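6-aminohexanoate-dimer hydrolase (Bacillus anthracis, PDB 4GB7) probably hydrolyses amide bonds of 6-aminohexanoate-type oligomers or related substrates, as a serine hydrolase of the beta-lactamase fold. Local coordinates at residues A[59-64]-A[287-291]; A[136-141]-A[391-395]; A[85-89]-A[99-103]. All coordinates share one frame; numbering follows the deposited sequence.

Contact 1: residues A[59-64]-A[287-291]; sequences HMKEFT and AYYVT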
# COMPACT_ATOMS: atom_id res chain seq x y z
N HIS A 59 16.10 -0.85 3.43
CA HIS A 59 16.70 -1.48 4.62
C HIS A 59 15.93 -1.20 5.87
O HIS A 59 16.53 -0.99 6.95
CB HIS A 59 18.11 -0.95 4.84
CG HIS A 59 19.08 -1.21 3.69
ND1 HIS A 59 19.18 -0.40 2.62
CD2 HIS A 59 20.01 -2.22 3.50
CE1 HIS A 59 20.15 -0.88 1.78
NE2 HIS A 59 20.66 -1.98 2.32
N MSE A 60 14.61 -1.19 5.80
CA MSE A 60 13.82 -0.69 6.93
C MSE A 60 14.06 -1.51 8.20
O MSE A 60 14.16 -0.96 9.33
CB MSE A 60 12.32 -0.61 6.59
CG MSE A 60 11.89 0.59 5.73
SE MSE A 60 12.13 2.33 6.57
CE MSE A 60 10.67 2.32 7.82
N LYS A 61 14.23 -2.82 8.04
CA LYS A 61 14.44 -3.66 9.22
C LYS A 61 15.77 -3.37 9.94
O LYS A 61 15.97 -3.83 11.05
CB LYS A 61 14.36 -5.13 8.86
CG LYS A 61 15.37 -5.61 7.83
CD LYS A 61 15.30 -7.11 7.68
CE LYS A 61 16.01 -7.55 6.42
NZ LYS A 61 15.78 -9.00 6.16
N GLU A 62 16.71 -2.67 9.30
CA GLU A 62 17.95 -2.25 10.00
C GLU A 62 17.82 -0.95 10.79
O GLU A 62 18.74 -0.57 11.49
CB GLU A 62 19.11 -2.12 9.00
CG GLU A 62 19.40 -3.38 8.23
CD GLU A 62 20.69 -3.27 7.44
OE1 GLU A 62 21.66 -2.61 7.93
OE2 GLU A 62 20.69 -3.80 6.31
N PHE A 63 16.65 -0.34 10.73
CA PHE A 63 16.39 1.01 11.21
C PHE A 63 15.28 1.03 12.26
O PHE A 63 15.19 1.95 13.05
CB PHE A 63 16.01 1.85 9.93
CG PHE A 63 15.69 3.27 10.20
CD1 PHE A 63 16.67 4.15 10.58
CD2 PHE A 63 14.40 3.74 10.03
CE1 PHE A 63 16.39 5.48 10.82
CE2 PHE A 63 14.10 5.06 10.27
CZ PHE A 63 15.10 5.93 10.67
N THR A 64 14.46 -0.02 12.30
CA THR A 64 13.21 -0.02 13.03
C THR A 64 12.95 -1.40 13.66
O THR A 64 13.57 -2.40 13.30
CB THR A 64 11.99 0.21 12.07
OG1 THR A 64 11.95 -0.87 11.12
CG2 THR A 64 12.08 1.48 11.33
N ALA A 287 7.99 -11.29 4.23
CA ALA A 287 7.78 -9.86 4.31
C ALA A 287 7.95 -9.48 5.79
O ALA A 287 8.29 -10.34 6.64
CB ALA A 287 6.42 -9.45 3.74
N TYR A 288 7.79 -8.22 6.10
CA TYR A 288 7.77 -7.77 7.48
C TYR A 288 7.05 -6.44 7.61
O TYR A 288 7.00 -5.65 6.64
CB TYR A 288 9.17 -7.69 8.07
CG TYR A 288 10.13 -6.71 7.44
CD1 TYR A 288 10.10 -5.31 7.74
CD2 TYR A 288 11.13 -7.17 6.59
CE1 TYR A 288 11.05 -4.45 7.16
CE2 TYR A 288 12.06 -6.32 6.04
CZ TYR A 288 12.02 -4.96 6.35
OH TYR A 288 12.95 -4.07 5.84
N TYR A 289 6.46 -6.23 8.79
CA TYR A 289 5.88 -4.95 9.15
C TYR A 289 6.76 -4.19 10.12
O TYR A 289 7.19 -4.74 11.14
CB TYR A 289 4.56 -5.11 9.90
CG TYR A 289 3.32 -5.30 9.06
CD1 TYR A 289 2.65 -4.20 8.49
CD2 TYR A 289 2.80 -6.58 8.84
CE1 TYR A 289 1.51 -4.37 7.73
CE2 TYR A 289 1.65 -6.74 8.09
CZ TYR A 289 0.99 -5.66 7.56
OH TYR A 289 -0.15 -5.93 6.81
N VAL A 290 6.98 -2.91 9.82
CA VAL A 290 7.48 -1.98 10.82
C VAL A 290 6.42 -1.86 11.91
O VAL A 290 5.22 -1.82 11.62
CB VAL A 290 7.81 -0.63 10.19
CG1 VAL A 290 8.04 0.44 11.25
CG2 VAL A 290 9.01 -0.82 9.23
N THR A 291 6.89 -1.77 13.15
CA THR A 291 5.97 -1.66 14.29
C THR A 291 6.26 -0.43 15.17
O THR A 291 7.33 0.15 15.10
CB THR A 291 6.01 -2.92 15.19
OG1 THR A 291 7.22 -2.92 15.98
CG2 THR A 291 5.91 -4.22 14.35
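Strand 287-290, an inner strand of the small four-stranded antiparallel sheet in this beta-lactamase-fold protein, is met here by the loop 59-64, which runs from helix 52-56 into an outermost strand of the sheet, 66-69. Y288 and V290, alternate residues of the strand, both point their side chains at the loop. The Y288 hydroxyl ends against the backbone: K61 N donates to Y288 OH over 2.8 Å, in a bent bond with 141° at the hydrogen. K61 CB lies over one face of the ring, 3.9 Å from the Y288 ring centroid in a CH-pi contact. The first torsion (chi1 60°) then turns CG and the extended chain across the ring at about a right angle, taking K61 CD to 3.7 Å from Y288 CE2. Beyond that the chain leads away, to where NZ makes a long, weak ion pair with E134. M60, a selenomethionine, brings its CB to the ring edge; in one of its two conformers, bends at chi2 and chi3 carry M60 CE to within 3.8 Å of V290 CG2. N304 on the adjoining strand 303-305 also touches M60, Y288 and V290. The loop is tied internally at M60 O, which accepts from F63 N and T64 OG1 on opposite faces of its carbonyl plane. The same T64 OG1, bonded to M60 O at 2.8 Å, packs 3.5 Å from V290 CG2.

Contact 2: residues A[136-141]-A[391-395]; sequences HGMASL and HFSSN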
# COMPACT_ATOMS: atom_id res chain seq x y z
N HIS A 136 11.31 -4.19 0.36
CA HIS A 136 11.31 -2.75 0.14
C HIS A 136 10.19 -2.13 0.88
O HIS A 136 9.14 -2.74 1.05
CB HIS A 136 11.06 -2.53 -1.36
CG HIS A 136 11.38 -1.14 -1.85
ND1 HIS A 136 10.60 -0.07 -1.62
CD2 HIS A 136 12.47 -0.69 -2.60
CE1 HIS A 136 11.15 1.02 -2.21
NE2 HIS A 136 12.31 0.64 -2.79
N GLY A 137 10.36 -0.90 1.35
CA GLY A 137 9.22 -0.13 1.89
C GLY A 137 8.14 0.07 0.84
O GLY A 137 8.41 0.18 -0.32
N MSE A 138 6.88 0.02 1.25
CA MSE A 138 5.78 0.18 0.31
C MSE A 138 4.73 1.23 0.74
O MSE A 138 3.73 1.39 0.06
CB MSE A 138 5.08 -1.18 0.13
CG MSE A 138 5.99 -2.26 -0.30
SE MSE A 138 5.07 -3.83 -0.90
CE MSE A 138 3.94 -4.23 0.53
N ALA A 139 4.98 1.94 1.84
CA ALA A 139 4.10 3.00 2.30
C ALA A 139 2.67 2.45 2.31
O ALA A 139 2.45 1.39 2.84
CB ALA A 139 4.26 4.26 1.45
N SER A 140 1.71 3.12 1.68
CA SER A 140 0.29 2.76 1.82
C SER A 140 -0.15 1.52 1.01
O SER A 140 -1.29 1.12 1.10
CB SER A 140 -0.62 3.96 1.43
OG SER A 140 -0.57 4.99 2.39
N LEU A 141 0.75 0.88 0.26
CA LEU A 141 0.41 -0.40 -0.37
C LEU A 141 -0.05 -1.41 0.68
O LEU A 141 -0.81 -2.27 0.35
CB LEU A 141 1.54 -0.99 -1.17
CG LEU A 141 1.68 -0.51 -2.61
CD1 LEU A 141 1.32 0.91 -2.91
CD2 LEU A 141 3.01 -0.94 -3.21
N HIS A 391 5.54 -1.35 -8.73
CA HIS A 391 6.48 -0.24 -8.92
C HIS A 391 6.91 0.21 -7.57
O HIS A 391 6.04 0.67 -6.77
CB HIS A 391 5.76 0.88 -9.70
CG HIS A 391 6.67 1.88 -10.35
ND1 HIS A 391 6.29 2.55 -11.44
CD2 HIS A 391 7.91 2.32 -10.02
CE1 HIS A 391 7.30 3.36 -11.84
NE2 HIS A 391 8.29 3.23 -10.96
N PHE A 392 8.20 0.05 -7.25
CA PHE A 392 8.78 0.48 -6.00
C PHE A 392 9.78 1.55 -6.26
O PHE A 392 10.55 1.42 -7.23
CB PHE A 392 9.55 -0.62 -5.25
CG PHE A 392 8.76 -1.77 -4.76
CD1 PHE A 392 7.37 -1.73 -4.60
CD2 PHE A 392 9.47 -2.90 -4.33
CE1 PHE A 392 6.72 -2.86 -4.10
CE2 PHE A 392 8.81 -4.01 -3.82
CZ PHE A 392 7.44 -3.97 -3.69
N SER A 393 9.81 2.57 -5.39
CA SER A 393 10.70 3.70 -5.59
C SER A 393 11.17 4.21 -4.25
O SER A 393 10.66 3.85 -3.18
CB SER A 393 10.05 4.84 -6.40
OG SER A 393 9.41 4.39 -7.58
N SER A 394 12.16 5.08 -4.31
CA SER A 394 12.55 5.85 -3.14
C SER A 394 12.78 7.30 -3.54
O SER A 394 13.91 7.84 -3.45
CB SER A 394 13.73 5.16 -2.48
OG SER A 394 14.75 4.83 -3.39
N ASN A 395 11.68 7.92 -3.98
CA ASN A 395 11.66 9.26 -4.55
C ASN A 395 11.10 10.21 -3.52
O ASN A 395 9.88 10.30 -3.36
CB ASN A 395 10.85 9.24 -5.83
CG ASN A 395 11.01 10.45 -6.69
OD1 ASN A 395 11.99 11.18 -6.60
ND2 ASN A 395 10.06 10.62 -7.64
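The imidazole of H136 has F392 CB almost exactly over the centre of one face, 3.7 Å from the centroid, while S393 O lies at its edge, in plane, 3.0 Å from H136 CE1. The phenyl ring of F392 does not stack fully on the histidine: the planes are near parallel (27°), but the rings are slid apart and barely overlap, leaving H136 CB against F392 CD2 at 3.4 Å. L141 CD2 reaches an edge of the phenyl ring, and the selenium of M138 approaches it obliquely in a Met-aromatic contact, M138 SE lying 3.7 Å from F392 CZ. Three side chains of 136-141 thus gather round one phenylalanine. The imidazole is fixed at both nitrogens. With H136 CG anti to the backbone N (chi1 -165°), H136 ND1 donates to G137 O over 2.6 Å, nearly straight at 170°, in the ring plane and on a lone pair of the carbonyl; H136 NE2 is hydrogen-bonded to D111 OD2, an oxygen that S394 OG also shares. This buried packing adjoins S140, whose OG bonds to K143 NZ and Y249 OH, a pattern consistent with the nucleophile, lysine and tyrosine of serine beta-lactamase relatives; a nitrate ion also bonds to S140 OG. F392 lies near the end of strand 387-393, inside the five-stranded sheet, with Q377 of the adjacent strand 377-382 touching it, H136 and L141, and A307 and M310 of helix 307-318 packing against its side chain.

Contact 3: residues A[85-89]-A[99-103]; sequences NLDDF and TPLKE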
# COMPACT_ATOMS: atom_id res chain seq x y z
N ASN A 85 12.13 -7.24 -23.57
CA ASN A 85 12.94 -6.17 -23.07
C ASN A 85 12.26 -4.84 -23.39
O ASN A 85 12.25 -4.40 -24.56
CB ASN A 85 14.35 -6.16 -23.67
CG ASN A 85 15.25 -5.19 -22.97
OD1 ASN A 85 14.76 -4.30 -22.29
ND2 ASN A 85 16.57 -5.35 -23.11
N LEU A 86 11.72 -4.20 -22.35
CA LEU A 86 11.03 -2.91 -22.48
C LEU A 86 11.94 -1.71 -22.21
O LEU A 86 11.44 -0.61 -22.04
CB LEU A 86 9.83 -2.84 -21.55
CG LEU A 86 8.80 -3.95 -21.84
CD1 LEU A 86 7.67 -3.87 -20.82
CD2 LEU A 86 8.19 -3.95 -23.25
N ASP A 87 13.26 -1.90 -22.17
CA ASP A 87 14.11 -0.81 -21.74
C ASP A 87 13.90 0.44 -22.61
O ASP A 87 13.97 1.56 -22.11
CB ASP A 87 15.58 -1.17 -21.86
CG ASP A 87 16.07 -2.11 -20.80
OD1 ASP A 87 15.37 -2.29 -19.77
OD2 ASP A 87 17.17 -2.70 -21.03
N ASP A 88 13.68 0.23 -23.90
CA ASP A 88 13.62 1.36 -24.86
C ASP A 88 12.19 1.61 -25.30
O ASP A 88 11.96 2.34 -26.25
CB ASP A 88 14.54 1.11 -26.07
CG ASP A 88 16.02 1.06 -25.69
OD1 ASP A 88 16.47 2.00 -25.02
OD2 ASP A 88 16.73 0.09 -26.07
N PHE A 89 11.23 1.06 -24.54
CA PHE A 89 9.85 1.39 -24.75
C PHE A 89 9.65 2.92 -24.61
O PHE A 89 10.12 3.55 -23.63
CB PHE A 89 8.96 0.64 -23.79
CG PHE A 89 7.50 0.88 -24.03
CD1 PHE A 89 6.85 0.23 -25.06
CD2 PHE A 89 6.79 1.81 -23.28
CE1 PHE A 89 5.50 0.40 -25.26
CE2 PHE A 89 5.44 2.01 -23.51
CZ PHE A 89 4.81 1.31 -24.51
N THR A 99 10.16 9.42 -24.06
CA THR A 99 11.42 9.17 -23.40
C THR A 99 11.50 7.67 -23.08
O THR A 99 10.47 7.05 -22.78
CB THR A 99 11.57 10.10 -22.17
OG1 THR A 99 12.94 10.13 -21.79
CG2 THR A 99 10.71 9.64 -21.03
N PRO A 100 12.70 7.07 -23.16
CA PRO A 100 12.75 5.61 -22.99
C PRO A 100 12.44 5.17 -21.55
O PRO A 100 12.85 5.82 -20.56
CB PRO A 100 14.17 5.21 -23.42
CG PRO A 100 14.84 6.43 -23.81
CD PRO A 100 13.97 7.63 -23.61
N LEU A 101 11.76 4.05 -21.42
CA LEU A 101 11.24 3.61 -20.13
C LEU A 101 12.29 3.39 -19.02
O LEU A 101 12.15 3.93 -17.92
CB LEU A 101 10.47 2.30 -20.33
CG LEU A 101 9.96 1.60 -19.08
CD1 LEU A 101 8.94 2.51 -18.39
CD2 LEU A 101 9.37 0.24 -19.44
N LYS A 102 13.36 2.63 -19.28
CA LYS A 102 14.31 2.33 -18.21
C LYS A 102 14.96 3.61 -17.66
O LYS A 102 15.09 3.78 -16.46
CB LYS A 102 15.37 1.29 -18.65
CG LYS A 102 16.31 0.79 -17.54
CD LYS A 102 17.51 0.02 -18.14
CE LYS A 102 18.56 -0.44 -17.12
NZ LYS A 102 19.78 -0.96 -17.82
N GLU A 103 15.39 4.51 -18.55
CA GLU A 103 15.96 5.75 -18.09
C GLU A 103 14.99 6.63 -17.34
O GLU A 103 15.39 7.27 -16.36
CB GLU A 103 16.50 6.52 -19.29
CG GLU A 103 17.85 6.00 -19.75
CD GLU A 103 18.96 6.42 -18.80
OE1 GLU A 103 19.40 7.60 -18.93
OE2 GLU A 103 19.36 5.63 -17.91
O HOH W 1 16.08 3.42 -21.31
O HOH W 2 18.92 -3.28 -19.00
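L101, at the start of helix 101-107, packs tightly into the type I turn L86 to F89, whereas the neighbouring K102 runs out alongside D87 to an exposed, water-bridged end. On the packed side L101 CD2 lies 3.4 Å from L86 O and also meets L86 CB, and the L101 and F89 CB atoms touch. Two backbone bonds fasten the turn to the helix start, right after the N-cap residue P100. L101 N donates to F89 O at 2.8 Å, in the carbonyl plane though bent to 132°, and K102 N reaches D87 O at 3.1 Å, almost straight at 176°. On the outer side K102 is extended, its CD passing 3.5 Å from D87 OD1. The charged ends, D87 OD2 and K102 NZ, stay 4.5 Å apart, joined through a water that donates to the carboxylate and accepts from the lysine. A second water links D87 O to E103 N. The other carboxylate oxygen, D87 OD1, is anchored by Y123 OH and a salt bridge to R125, both on strand 120-126. The turn leads into the antiparallel hairpin 90-92/97-100 and the helix follows it; Y123 touches L86 and L101, while helix 402-417 places H416 against L86 and edge-to-face with F89, and M409 on L101.

In the fold
Contact 3 comes first to closure along the chain, nested inside the long loop closed by contact 1 and completed before contact 2 opens; contacts 1 and 2 interleave. Both of these reach the small antiparallel sheet, through its strands 287-290 and 136-137, with centres 13 Å apart and nearest atoms about 5 Å apart. Contact 2 also reaches strand 387-393 of the five-stranded sheet, so it joins the two sheets beside the probable catalytic serine. Contact 3 lies peripherally, its centre 21 Å from that of contact 2 and 32 Å from that of contact 1, against strand 120-126 at the edge of the five-stranded sheet and helix 402-417.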